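Local coordinates for protein pectate lyase (Bacillus subtilis, PDB 5AMV) that cleaves polygalacturonate by calcium-dependent elimination, yielding oligosaccharides with unsaturated non-reducing ends, at residues F159-D164 with S181-I186; D203-D208 with Y219-D223. All blocks are in the same frame, centred on the assembly; numbering follows the deposited sequence.

Interaction 1 of 2, residues F159-D164 with S181-I186; sequences FQDAYD and SQYDNI. With CA (calcium ion), chain C; ACT (acetate ion), chain D.
Next to the calcium site of the parallel beta-helix, the end of strand 158-160 and the turn after it pack on the loop carrying the calcium ligand D184, with D164 and Y183 meeting near one end and F159 and N185 near the other. CG of D164 lies anti to the backbone N (chi1 -176°), which carries the carboxylate to the loop backbone: OD2 accepts from Q182 N at 2.8 Å through its anti lone pair, and Q114 gives OD2 a second donor. OD1 takes a proton from a water that in turn accepts from Y183 OH. The Y183 and D164 side chains cross at about a right angle, ring and carboxylate planes 40° apart, with Y183 CD2 3.7 Å from D164 CB. In the middle, A162, centre of an inverse gamma turn, sets its methyl CB 3.4 Å from D184 O. N185 slides past F159 in the opposite sense, CB to CB 3.7 Å, and its ND2 donates to a water (2.9 Å) that donates to Q160 O. I186 CG1 lies over one face of the F159 ring, toward its rim, while I186 CD1 is 4.0 Å from F159 CE1. On the side away from this packing, D184 chelates calcium with OD1 and OD2, its OD2 also hydrogen-bonded to T187 OG1. Helix 105-121 covers Y183 through Q117, K118 and V121; F159 packs on V140 of strand 139-141, and N185 and I186 on F201 of strand 200-202.

Interaction 2 of 2, residues D203-D208 with Y219-D223; sequences DGSRPD and YQHHD. With CA (calcium ion), chain C.
D203 to R206 form a type II' beta turn, closed by R206 N to D203 O at 3.1 Å, with G204 at positive phi; opposite it runs the irregular segment 219-223, and the backbones stay well apart, the closest CA atoms, of D208 and Q220, being 7.1 Å from each other. Side chains bridge this distance, and the H222 ring carries most of the contact. With CG beside its backbone N (chi1 -60°), H222 reaches toward the turn and donates from ND1 to the syn lone pair of D208 OD1 at 2.7 Å, the oxygen lying within 2° of the ring plane. The carboxylate is nearly coplanar with the imidazole. At the same rim, R206 O approaches H222 CE1 to 3.1 Å. D203 and H222 approach from opposite directions, and the D203 carboxylate stacks over one face of the ring, 14° from parallel, with CG 3.5 Å above the plane; H245 binds its OD1. The three carboxylates of D203, D208 and D161 would be expected to raise the basicity of the imidazole. A phenylalanine in place of H222 would probably leave D208 OD1 without its imidazole donor and D161 OD1 without its NE2 partner. D208 OD2 forms a salt bridge with K218. The residue after H222, D223, binds calcium through OD2: a His-carboxylate hydrogen bond thus ties the loop after strand 200-202 to the calcium-binding loop before strand 226-229 in the parallel beta-helix of this polysaccharide lyase family 1 enzyme.

From the N terminus, the chain leaves strand 158-160, runs through strands 168-170 and 178-180, and returns at 181-186, where interaction 1 closes the first loop. It then passes strands 186-189, 194-197 and 200-202 before interaction 2 closes a second, shorter loop between 203-208 and 219-223. The two loops follow in series, neither nested nor crossed, yet they touch in space: S181 OG and D161 OD1 are probably hydrogen-bonded to Q220 O and H222 NE2, and D161 also forms a salt bridge with R206. D184 from the first and D223 from the second share one calcium, completed by D227 and waters, so successive turns of the beta-helix converge on the metal.

Interaction 1 of 2, residues F159-D164 with S181-I186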
ATOM      1  N   PHE A 159      -8.246   6.711  -1.661  1.00  6.40           N
ATOM      2  CA  PHE A 159      -6.953   7.326  -2.024  1.00  6.28           C
ATOM      3  C   PHE A 159      -6.732   7.071  -3.498  1.00  7.10           C
ATOM      4  O   PHE A 159      -6.816   5.935  -3.929  1.00  7.12           O
ATOM      5  CB  PHE A 159      -5.836   6.591  -1.242  1.00  6.74           C
ATOM      6  CG  PHE A 159      -5.824   6.903   0.224  1.00  6.75           C
ATOM      7  CD1 PHE A 159      -6.646   6.209   1.155  1.00  6.86           C
ATOM      8  CD2 PHE A 159      -4.984   7.904   0.699  1.00  8.46           C
ATOM      9  CE1 PHE A 159      -6.599   6.507   2.515  1.00  7.67           C
ATOM     10  CE2 PHE A 159      -4.936   8.228   2.059  1.00  7.14           C
ATOM     11  CZ  PHE A 159      -5.738   7.539   2.972  1.00  7.75           C
ATOM     12  N   GLN A 160      -6.430   8.115  -4.268  1.00  6.42           N
ATOM     13  CA  GLN A 160      -6.246   7.997  -5.711  1.00  6.76           C
ATOM     14  C   GLN A 160      -4.862   8.526  -6.077  1.00  6.62           C
ATOM     15  O   GLN A 160      -4.449   9.588  -5.602  1.00  6.21           O
ATOM     16  CB  GLN A 160      -7.255   8.881  -6.440  1.00  6.72           C
ATOM     17  CG  GLN A 160      -8.739   8.578  -6.163  1.00  7.35           C
ATOM     18  CD  GLN A 160      -9.623   9.435  -7.062  1.00 12.45           C
ATOM     19  OE1 GLN A 160      -9.184  10.464  -7.574  1.00 15.60           O
ATOM     20  NE2 GLN A 160     -10.839   9.007  -7.278  1.00 16.21           N
ATOM     21  N   ASP A 161      -4.194   7.787  -6.969  1.00  6.29           N
ATOM     22  CA  ASP A 161      -3.176   8.336  -7.859  1.00  5.80           C
ATOM     23  C   ASP A 161      -2.072   9.090  -7.124  1.00  6.44           C
ATOM     24  O   ASP A 161      -1.942  10.316  -7.251  1.00  7.03           O
ATOM     25  CB  ASP A 161      -3.886   9.228  -8.917  1.00  5.11           C
ATOM     26  CG  ASP A 161      -2.990   9.561 -10.109  1.00  6.35           C
ATOM     27  OD1 ASP A 161      -1.914   8.972 -10.245  1.00  7.28           O
ATOM     28  OD2 ASP A 161      -3.380  10.434 -10.896  1.00  6.85           O
ATOM     29  N   ALA A 162      -1.297   8.341  -6.312  1.00  6.20           N
ATOM     30  CA  ALA A 162      -0.115   8.908  -5.683  1.00  6.59           C
ATOM     31  C   ALA A 162       1.017   8.913  -6.757  1.00  7.13           C
ATOM     32  O   ALA A 162       1.716   7.904  -6.984  1.00  6.16           O
ATOM     33  CB  ALA A 162       0.247   8.090  -4.384  1.00  5.31           C
ATOM     34  N   TYR A 163       1.092  10.023  -7.498  1.00  6.97           N
ATOM     35  CA  TYR A 163       1.775  10.086  -8.785  1.00  5.33           C
ATOM     36  C   TYR A 163       3.065  10.874  -8.636  1.00  5.89           C
ATOM     37  O   TYR A 163       3.059  11.993  -8.094  1.00  5.94           O
ATOM     38  CB  TYR A 163       0.872  10.840  -9.771  1.00  5.27           C
ATOM     39  CG  TYR A 163       1.306  10.895 -11.223  1.00  5.67           C
ATOM     40  CD1 TYR A 163       2.234  11.851 -11.670  1.00  5.19           C
ATOM     41  CD2 TYR A 163       0.828   9.946 -12.154  1.00  4.41           C
ATOM     42  CE1 TYR A 163       2.575  11.935 -12.998  1.00  6.92           C
ATOM     43  CE2 TYR A 163       1.181  10.019 -13.515  1.00  5.82           C
ATOM     44  CZ  TYR A 163       2.093  10.996 -13.918  1.00  6.25           C
ATOM     45  OH  TYR A 163       2.478  11.064 -15.254  1.00  6.36           O
ATOM     46  N   ASP A 164       4.151  10.304  -9.142  1.00  5.35           N
ATOM     47  CA  ASP A 164       5.465  10.974  -9.047  1.00  6.05           C
ATOM     48  C   ASP A 164       5.827  11.466 -10.440  1.00  6.91           C
ATOM     49  O   ASP A 164       5.972  10.662 -11.386  1.00  6.17           O
ATOM     50  CB  ASP A 164       6.482   9.911  -8.544  1.00  5.15           C
ATOM     51  CG  ASP A 164       7.867  10.438  -8.289  1.00  6.74           C
ATOM     52  OD1 ASP A 164       8.268  11.505  -8.783  1.00  7.47           O
ATOM     53  OD2 ASP A 164       8.590   9.716  -7.542  1.00  7.10           O
ATOM     54  N   SER A 181       9.306   5.126  -8.668  1.00  9.45           N
ATOM     55  CA  SER A 181       8.674   6.334  -8.101  1.00  9.90           C
ATOM     56  C   SER A 181       8.597   6.242  -6.579  1.00  9.60           C
ATOM     57  O   SER A 181       8.749   5.145  -6.008  1.00 10.42           O
ATOM     58  CB  SER A 181       7.311   6.541  -8.723  1.00  8.92           C
ATOM     59  OG  SER A 181       7.451   7.207  -9.996  1.00 13.05           O
ATOM     60  N   GLN A 182       8.370   7.393  -5.919  1.00  9.58           N
ATOM     61  CA  GLN A 182       8.512   7.505  -4.467  1.00 11.30           C
ATOM     62  C   GLN A 182       7.226   7.399  -3.656  1.00 11.10           C
ATOM     63  O   GLN A 182       7.336   7.238  -2.425  1.00 13.16           O
ATOM     64  CB  GLN A 182       9.196   8.827  -4.082  1.00 11.79           C
ATOM     65  CG  GLN A 182      10.692   8.842  -4.345  1.00 20.55           C
ATOM     66  CD  GLN A 182      11.443   7.754  -3.563  1.00 28.39           C
ATOM     67  OE1 GLN A 182      11.418   7.731  -2.320  1.00 33.18           O
ATOM     68  NE2 GLN A 182      12.118   6.857  -4.290  1.00 27.30           N
ATOM     69  N   TYR A 183       6.045   7.556  -4.271  1.00  8.96           N
ATOM     70  CA  TYR A 183       4.845   7.763  -3.430  1.00  7.35           C
ATOM     71  C   TYR A 183       3.955   6.570  -3.420  1.00  7.99           C
ATOM     72  O   TYR A 183       3.601   6.050  -4.474  1.00  9.77           O
ATOM     73  CB  TYR A 183       4.022   9.019  -3.860  1.00  6.82           C
ATOM     74  CG  TYR A 183       4.936  10.189  -4.031  1.00  6.10           C
ATOM     75  CD1 TYR A 183       5.729  10.619  -2.965  1.00  7.41           C
ATOM     76  CD2 TYR A 183       5.076  10.814  -5.279  1.00  6.13           C
ATOM     77  CE1 TYR A 183       6.648  11.638  -3.132  1.00  6.82           C
ATOM     78  CE2 TYR A 183       5.980  11.846  -5.454  1.00  9.15           C
ATOM     79  CZ  TYR A 183       6.752  12.260  -4.401  1.00  4.31           C
ATOM     80  OH  TYR A 183       7.706  13.236  -4.608  1.00  6.30           O
ATOM     81  N   ASP A 184       3.571   6.175  -2.214  1.00  6.40           N
ATOM     82  CA  ASP A 184       2.508   5.190  -2.035  1.00  6.15           C
ATOM     83  C   ASP A 184       1.262   5.983  -1.606  1.00  6.71           C
ATOM     84  O   ASP A 184       1.376   7.170  -1.259  1.00  7.37           O
ATOM     85  CB  ASP A 184       2.897   4.266  -0.881  1.00  6.33           C
ATOM     86  CG  ASP A 184       4.255   3.621  -1.041  1.00  8.45           C
ATOM     87  OD1 ASP A 184       4.674   3.257  -2.157  1.00 11.08           O
ATOM     88  OD2 ASP A 184       4.926   3.377  -0.004  1.00 10.47           O
ATOM     89  N   ASN A 185       0.084   5.341  -1.527  1.00  4.98           N
ATOM     90  CA  ASN A 185      -1.051   6.017  -0.862  1.00  5.58           C
ATOM     91  C   ASN A 185      -0.808   6.093   0.657  1.00  5.53           C
ATOM     92  O   ASN A 185      -0.982   7.155   1.262  1.00  6.19           O
ATOM     93  CB  ASN A 185      -2.375   5.301  -1.183  1.00  5.80           C
ATOM     94  CG  ASN A 185      -2.532   5.076  -2.662  1.00  6.64           C
ATOM     95  OD1 ASN A 185      -2.493   3.919  -3.128  1.00  7.03           O
ATOM     96  ND2 ASN A 185      -2.713   6.170  -3.440  1.00  7.74           N
ATOM     97  N   ILE A 186      -0.359   4.974   1.243  1.00  6.19           N
ATOM     98  CA  ILE A 186      -0.013   4.943   2.669  1.00  6.31           C
ATOM     99  C   ILE A 186       1.293   4.136   2.822  1.00  6.52           C
ATOM    100  O   ILE A 186       1.398   3.002   2.318  1.00  6.69           O
ATOM    101  CB  ILE A 186      -1.116   4.258   3.525  1.00  6.32           C
ATOM    102  CG1 ILE A 186      -2.441   5.005   3.400  1.00  6.22           C
ATOM    103  CG2 ILE A 186      -0.676   4.158   5.025  1.00  7.60           C
ATOM    104  CD1 ILE A 186      -3.622   4.250   4.046  1.00  6.05           C
TER
HETATM  105 CA    CA C 401       6.501   2.104  -1.293  0.50  8.66          CA
HETATM  106  C   ACT D 402       3.521  13.796 -16.892  1.00 14.37           C
HETATM  107  O   ACT D 402       2.297  14.095 -16.880  1.00 13.77           O
HETATM  108  OXT ACT D 402       3.971  13.084 -15.946  1.00 11.20           O
HETATM  109  CH3 ACT D 402       4.405  14.312 -17.987  1.00 14.04           C
HETATM  110  O   HOH W   1      -3.408   8.856  -2.631  1.00  6.94           O
HETATM  111  O   HOH W   2      -1.671   5.448  -6.508  1.00  8.45           O
HETATM  112  O   HOH W   3       8.129  13.723  -7.251  1.00  7.50           O
HETATM  113  O   HOH W   4       7.677   4.128  -1.423  1.00 13.89           O
HETATM  114  O   HOH W   5       7.888   0.301  -1.862  1.00 19.17           O
HETATM  115  O   HOH W   6       7.412   1.656   0.793  1.00 15.19           O

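Interaction 2 of 2, residues D203-D208 with Y219-D223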
ATOM      1  N   ASP A 203      -5.569   4.176  -9.053  1.00  6.44           N
ATOM      2  CA  ASP A 203      -4.658   5.106  -9.733  1.00  7.04           C
ATOM      3  C   ASP A 203      -5.389   6.298 -10.379  1.00  7.69           C
ATOM      4  O   ASP A 203      -4.838   6.949 -11.266  1.00  8.82           O
ATOM      5  CB  ASP A 203      -3.795   4.329 -10.756  1.00  8.19           C
ATOM      6  CG  ASP A 203      -2.704   3.516 -10.081  1.00  7.90           C
ATOM      7  OD1 ASP A 203      -2.489   3.674  -8.834  1.00  9.04           O
ATOM      8  OD2 ASP A 203      -2.055   2.722 -10.797  1.00  6.97           O
ATOM      9  N   GLY A 204      -6.620   6.569  -9.950  1.00  7.65           N
ATOM     10  CA  GLY A 204      -7.369   7.747 -10.381  1.00  8.86           C
ATOM     11  C   GLY A 204      -7.518   7.752 -11.888  1.00  9.53           C
ATOM     12  O   GLY A 204      -7.831   6.713 -12.489  1.00  9.91           O
ATOM     13  N   SER A 205      -7.223   8.908 -12.496  1.00 10.19           N
ATOM     14  CA  SER A 205      -7.405   9.101 -13.930  1.00 10.39           C
ATOM     15  C   SER A 205      -6.101   8.893 -14.720  1.00  9.84           C
ATOM     16  O   SER A 205      -6.047   9.194 -15.916  1.00 11.11           O
ATOM     17  CB  SER A 205      -7.946  10.503 -14.197  1.00 10.95           C
ATOM     18  OG  SER A 205      -6.972  11.469 -13.818  1.00 14.04           O
ATOM     19  N   ARG A 206      -5.091   8.333 -14.058  1.00  8.40           N
ATOM     20  CA  ARG A 206      -3.761   8.187 -14.662  1.00  9.40           C
ATOM     21  C   ARG A 206      -3.264   6.726 -14.604  1.00  9.64           C
ATOM     22  O   ARG A 206      -2.225   6.411 -13.989  1.00  8.77           O
ATOM     23  CB  ARG A 206      -2.762   9.177 -14.035  1.00  9.45           C
ATOM     24  CG  ARG A 206      -3.082  10.622 -14.492  1.00  8.04           C
ATOM     25  CD  ARG A 206      -1.988  11.630 -14.153  1.00  9.95           C
ATOM     26  NE  ARG A 206      -1.952  12.004 -12.724  1.00  8.05           N
ATOM     27  CZ  ARG A 206      -1.282  13.070 -12.262  1.00  9.29           C
ATOM     28  NH1 ARG A 206      -0.578  13.820 -13.105  1.00  6.27           N
ATOM     29  NH2 ARG A 206      -1.278  13.395 -10.969  1.00  7.78           N
ATOM     30  N   PRO A 207      -4.025   5.807 -15.241  1.00 10.31           N
ATOM     31  CA  PRO A 207      -3.565   4.421 -15.248  1.00 10.26           C
ATOM     32  C   PRO A 207      -2.200   4.259 -15.929  1.00 10.05           C
ATOM     33  O   PRO A 207      -1.830   5.035 -16.852  1.00 10.97           O
ATOM     34  CB  PRO A 207      -4.678   3.677 -16.008  1.00 10.90           C
ATOM     35  CG  PRO A 207      -5.283   4.767 -16.947  1.00 11.23           C
ATOM     36  CD  PRO A 207      -5.200   6.045 -16.123  1.00 10.39           C
ATOM     37  N   ASP A 208      -1.455   3.249 -15.492  1.00  9.92           N
ATOM     38  CA  ASP A 208      -0.108   2.996 -15.972  1.00 10.24           C
ATOM     39  C   ASP A 208       0.011   2.709 -17.463  1.00 11.43           C
ATOM     40  O   ASP A 208       1.088   2.905 -18.045  1.00 11.74           O
ATOM     41  CB  ASP A 208       0.502   1.816 -15.223  1.00  8.79           C
ATOM     42  CG  ASP A 208       0.769   2.114 -13.777  1.00 10.48           C
ATOM     43  OD1 ASP A 208       0.632   3.287 -13.384  1.00 10.47           O
ATOM     44  OD2 ASP A 208       1.121   1.165 -13.043  1.00 12.87           O
ATOM     45  N   TYR A 219       7.940   3.652 -17.761  1.00 11.73           N
ATOM     46  CA  TYR A 219       8.239   4.874 -17.009  1.00 10.21           C
ATOM     47  C   TYR A 219       7.178   4.988 -15.897  1.00  9.30           C
ATOM     48  O   TYR A 219       6.144   5.641 -16.066  1.00 11.39           O
ATOM     49  CB  TYR A 219       8.235   6.027 -17.958  1.00 10.07           C
ATOM     50  CG  TYR A 219       8.730   7.349 -17.391  1.00 10.45           C
ATOM     51  CD1 TYR A 219      10.003   7.444 -16.818  1.00  9.34           C
ATOM     52  CD2 TYR A 219       7.967   8.509 -17.559  1.00 10.12           C
ATOM     53  CE1 TYR A 219      10.480   8.683 -16.338  1.00  9.42           C
ATOM     54  CE2 TYR A 219       8.413   9.736 -17.098  1.00 11.91           C
ATOM     55  CZ  TYR A 219       9.656   9.823 -16.486  1.00 10.76           C
ATOM     56  OH  TYR A 219      10.061  11.064 -16.060  1.00 11.65           O
ATOM     57  N   GLN A 220       7.503   4.358 -14.770  1.00  8.65           N
ATOM     58  CA  GLN A 220       6.535   4.125 -13.700  0.62  9.07           C
ATOM     59  C   GLN A 220       6.355   5.337 -12.783  1.00  8.23           C
ATOM     60  O   GLN A 220       7.293   5.749 -12.120  1.00  9.41           O
ATOM     61  CB  GLN A 220       6.931   2.893 -12.898  0.62 10.08           C
ATOM     62  CG  GLN A 220       5.979   2.567 -11.755  0.62  8.95           C
ATOM     63  CD  GLN A 220       4.537   2.284 -12.219  0.62 11.68           C
ATOM     64  OE1 GLN A 220       3.646   3.119 -12.123  0.62  3.22           O
ATOM     65  NE2 GLN A 220       4.330   1.089 -12.740  0.62 13.54           N
ATOM     66  N   HIS A 221       5.126   5.868 -12.743  1.00  6.59           N
ATOM     67  CA  HIS A 221       4.797   7.038 -11.906  1.00  6.08           C
ATOM     68  C   HIS A 221       4.220   6.680 -10.547  1.00  6.17           C
ATOM     69  O   HIS A 221       4.063   7.563  -9.690  1.00  7.88           O
ATOM     70  CB  HIS A 221       3.786   7.934 -12.628  1.00  6.67           C
ATOM     71  CG  HIS A 221       4.316   8.529 -13.888  1.00  5.89           C
ATOM     72  ND1 HIS A 221       5.182   9.601 -13.882  1.00  8.31           N
ATOM     73  CD2 HIS A 221       4.103   8.219 -15.197  1.00  7.97           C
ATOM     74  CE1 HIS A 221       5.501   9.918 -15.126  1.00  6.25           C
ATOM     75  NE2 HIS A 221       4.863   9.091 -15.949  1.00  7.93           N
ATOM     76  N   HIS A 222       3.801   5.425 -10.378  1.00  7.43           N
ATOM     77  CA  HIS A 222       3.287   4.987  -9.070  1.00  7.61           C
ATOM     78  C   HIS A 222       4.187   3.992  -8.401  1.00  9.14           C
ATOM     79  O   HIS A 222       4.952   3.284  -9.070  1.00 12.41           O
ATOM     80  CB  HIS A 222       1.943   4.270  -9.284  1.00  8.42           C
ATOM     81  CG  HIS A 222       0.914   5.139  -9.914  1.00  6.76           C
ATOM     82  ND1 HIS A 222       0.426   4.913 -11.179  1.00  4.90           N
ATOM     83  CD2 HIS A 222       0.304   6.262  -9.470  1.00  5.64           C
ATOM     84  CE1 HIS A 222      -0.457   5.848 -11.482  1.00  7.45           C
ATOM     85  NE2 HIS A 222      -0.562   6.667 -10.456  1.00  6.40           N
ATOM     86  N   ASP A 223       4.056   3.869  -7.092  1.00  9.08           N
ATOM     87  CA  ASP A 223       4.709   2.826  -6.323  0.55  9.36           C
ATOM     88  C   ASP A 223       3.636   1.916  -5.681  1.00  9.11           C
ATOM     89  O   ASP A 223       2.817   1.325  -6.357  1.00  9.65           O
ATOM     90  CB  ASP A 223       5.607   3.487  -5.271  0.55  8.40           C
ATOM     91  CG  ASP A 223       6.762   2.586  -4.835  0.55 10.71           C
ATOM     92  OD1 ASP A 223       7.421   1.981  -5.706  0.55 11.27           O
ATOM     93  OD2 ASP A 223       7.017   2.493  -3.619  0.55 14.95           O
TER
HETATM   94 CA    CA C 401       6.501   2.104  -1.293  0.50  8.66          CA
HETATM   95  O   HOH W   7       2.774   5.033 -14.391  1.00 11.81           O
HETATM   96  O   HOH W   5       7.888   0.301  -1.862  1.00 19.17           O
HETATM   97  O   HOH W   6       7.412   1.656   0.793  1.00 15.19           O
HETATM   98  O   HOH W   4       7.677   4.128  -1.423  1.00 13.89           O